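Local coordinates for lovastatin nonaketide synthase, polyketide synthase component (Aspergillus terreus, PDB 7CPX), which builds the nonaketide dihydromonacolin L, the lovastatin precursor, from malonyl-CoA as an iterative multidomain polyketide synthase working with the partner protein LovC, at residues A[1725-1730]-A[1758-1763]. The protein carries 2 engineered substitutions. Residues are numbered along the deposited sequence; the frame is centred on the assembly and turned at random.
Sequences WLTENA and VLDVDA
D1760 OD1 is gripped by two donors of 1725-1730. The backbone N of A1730 lies 2.7 Å from D1760 OD1. The hydroxyl OG1 of T1727 lies 3.1 Å from D1760 OD1. The two segments are neighbouring parallel strands of a beta-alpha-beta crossover, joined by helix 1735-1750, in a mixed sheet. Strand 1797-1801 flanks 1758-1761 on its other edge. A1730 N meets the carboxylate on its syn side, 34° out of the plane. T1727 OG1 comes from the same face but more steeply, 55° out of the plane. The D1760 carboxylate reaches them because CG stands anti to the backbone N (chi1 -171°). OD2 takes a weak bond from W1731 N, so the buried carboxylate ties down the turn that follows strand 1725-1728. The hydroxyl and N-H donors around it would probably favour the ionised form.

The backbones form a regular parallel ladder. L1759 N binds W1725 O at 2.9 Å, and L1759 O accepts a nearly straight bond from T1727 N. T1727 O then receives V1761 N. Past this point the pairing degrades: the bond from N1729 N to V1761 O is weak and doubtful. N1729 has positive phi, and the chain turns away from the sheet here. Its amide lies alongside the D1762 backbone.

On the face opposite T1727 and D1760, L1726 and L1759 lie side by side and point the same way. Helix 1775-1784 covers both. The closest apolar touch is L1726 CD2 on L1759 CB, at 3.5 Å.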
loop_
_atom_site.group_PDB
_atom_site.type_symbol
_atom_site.label_atom_id
_atom_site.label_comp_id
_atom_site.label_asym_id
_atom_site.label_seq_id
_atom_site.Cartn_x
_atom_site.Cartn_y
_atom_site.Cartn_z
ATOM N N TRP A 1725 -9.107 -29.735 -75.698
ATOM C CA TRP A 1725 -9.499 -31.117 -75.473
ATOM C C TRP A 1725 -11.003 -31.184 -75.259
ATOM O O TRP A 1725 -11.595 -30.280 -74.665
ATOM C CB TRP A 1725 -8.772 -31.704 -74.262
ATOM C CG TRP A 1725 -7.323 -31.983 -74.505
ATOM C CD1 TRP A 1725 -6.758 -33.189 -74.796
ATOM C CD2 TRP A 1725 -6.249 -31.035 -74.473
ATOM N NE1 TRP A 1725 -5.401 -33.053 -74.950
ATOM C CE2 TRP A 1725 -5.063 -31.740 -74.755
ATOM C CE3 TRP A 1725 -6.176 -29.661 -74.227
ATOM C CZ2 TRP A 1725 -3.818 -31.117 -74.807
ATOM C CZ3 TRP A 1725 -4.940 -29.045 -74.271
ATOM C CH2 TRP A 1725 -3.777 -29.771 -74.562
ATOM N N LEU A 1726 -11.621 -32.246 -75.766
ATOM C CA LEU A 1726 -13.047 -32.489 -75.594
ATOM C C LEU A 1726 -13.229 -33.756 -74.774
ATOM O O LEU A 1726 -12.693 -34.810 -75.131
ATOM C CB LEU A 1726 -13.751 -32.626 -76.942
ATOM C CG LEU A 1726 -13.630 -31.452 -77.911
ATOM C CD1 LEU A 1726 -14.544 -31.681 -79.098
ATOM C CD2 LEU A 1726 -13.960 -30.143 -77.217
ATOM N N THR A 1727 -13.993 -33.655 -73.691
ATOM C CA THR A 1727 -14.258 -34.777 -72.806
ATOM C C THR A 1727 -15.760 -34.992 -72.702
ATOM O O THR A 1727 -16.542 -34.041 -72.765
ATOM C CB THR A 1727 -13.670 -34.535 -71.414
ATOM O OG1 THR A 1727 -14.430 -33.528 -70.735
ATOM C CG2 THR A 1727 -12.223 -34.083 -71.516
ATOM N N GLU A 1728 -16.158 -36.252 -72.547
ATOM C CA GLU A 1728 -17.569 -36.626 -72.454
ATOM C C GLU A 1728 -17.904 -36.840 -70.982
ATOM O O GLU A 1728 -17.750 -37.934 -70.440
ATOM C CB GLU A 1728 -17.858 -37.872 -73.283
ATOM C CG GLU A 1728 -19.288 -38.375 -73.167
ATOM C CD GLU A 1728 -19.590 -39.501 -74.136
ATOM O OE1 GLU A 1728 -18.656 -39.959 -74.827
ATOM O OE2 GLU A 1728 -20.761 -39.928 -74.209
ATOM N N ASN A 1729 -18.375 -35.776 -70.335
ATOM C CA ASN A 1729 -18.768 -35.824 -68.928
ATOM C C ASN A 1729 -17.640 -36.401 -68.077
ATOM O O ASN A 1729 -17.812 -37.372 -67.337
ATOM C CB ASN A 1729 -20.057 -36.625 -68.752
ATOM C CG ASN A 1729 -20.875 -36.152 -67.572
ATOM O OD1 ASN A 1729 -20.386 -35.406 -66.725
ATOM N ND2 ASN A 1729 -22.128 -36.581 -67.510
ATOM N N ALA A 1730 -16.464 -35.784 -68.195
ATOM C CA ALA A 1730 -15.279 -36.301 -67.519
ATOM C C ALA A 1730 -15.481 -36.354 -66.013
ATOM O O ALA A 1730 -15.177 -37.363 -65.366
ATOM C CB ALA A 1730 -14.071 -35.430 -67.857
ATOM N N VAL A 1758 -10.240 -27.007 -72.110
ATOM C CA VAL A 1758 -10.932 -28.277 -71.937
ATOM C C VAL A 1758 -12.428 -28.013 -71.976
ATOM O O VAL A 1758 -12.917 -27.058 -71.361
ATOM C CB VAL A 1758 -10.534 -28.977 -70.620
ATOM C CG1 VAL A 1758 -9.024 -28.998 -70.468
ATOM C CG2 VAL A 1758 -11.185 -28.295 -69.432
ATOM N N LEU A 1759 -13.151 -28.857 -72.703
ATOM C CA LEU A 1759 -14.592 -28.726 -72.879
ATOM C C LEU A 1759 -15.240 -30.024 -72.421
ATOM O O LEU A 1759 -15.130 -31.051 -73.100
ATOM C CB LEU A 1759 -14.935 -28.419 -74.334
ATOM C CG LEU A 1759 -15.832 -27.200 -74.555
ATOM C CD1 LEU A 1759 -15.894 -26.853 -76.031
ATOM C CD2 LEU A 1759 -17.224 -27.455 -74.006
ATOM N N ASP A 1760 -15.902 -29.979 -71.269
ATOM C CA ASP A 1760 -16.575 -31.144 -70.712
ATOM C C ASP A 1760 -18.043 -31.107 -71.118
ATOM O O ASP A 1760 -18.759 -30.153 -70.793
ATOM C CB ASP A 1760 -16.436 -31.173 -69.191
ATOM C CG ASP A 1760 -16.921 -32.475 -68.589
ATOM O OD1 ASP A 1760 -17.185 -33.423 -69.358
ATOM O OD2 ASP A 1760 -17.042 -32.552 -67.349
ATOM N N VAL A 1761 -18.489 -32.145 -71.815
ATOM C CA VAL A 1761 -19.840 -32.228 -72.350
ATOM C C VAL A 1761 -20.555 -33.363 -71.633
ATOM O O VAL A 1761 -20.122 -34.520 -71.701
ATOM C CB VAL A 1761 -19.829 -32.455 -73.868
ATOM C CG1 VAL A 1761 -21.227 -32.326 -74.438
ATOM C CG2 VAL A 1761 -18.878 -31.480 -74.541
ATOM N N ASP A 1762 -21.650 -33.034 -70.945
ATOM C CA ASP A 1762 -22.443 -34.065 -70.289
ATOM C C ASP A 1762 -22.994 -35.073 -71.287
ATOM O O ASP A 1762 -23.197 -36.238 -70.929
ATOM C CB ASP A 1762 -23.588 -33.425 -69.505
ATOM C CG ASP A 1762 -24.479 -32.560 -70.373
ATOM O OD1 ASP A 1762 -24.172 -32.406 -71.574
ATOM O OD2 ASP A 1762 -25.486 -32.035 -69.855
ATOM N N ALA A 1763 -23.238 -34.652 -72.525
ATOM C CA ALA A 1763 -23.704 -35.554 -73.575
ATOM C C ALA A 1763 -23.182 -35.024 -74.903
ATOM O O ALA A 1763 -23.589 -33.945 -75.344
ATOM C CB ALA A 1763 -25.226 -35.654 -73.580
#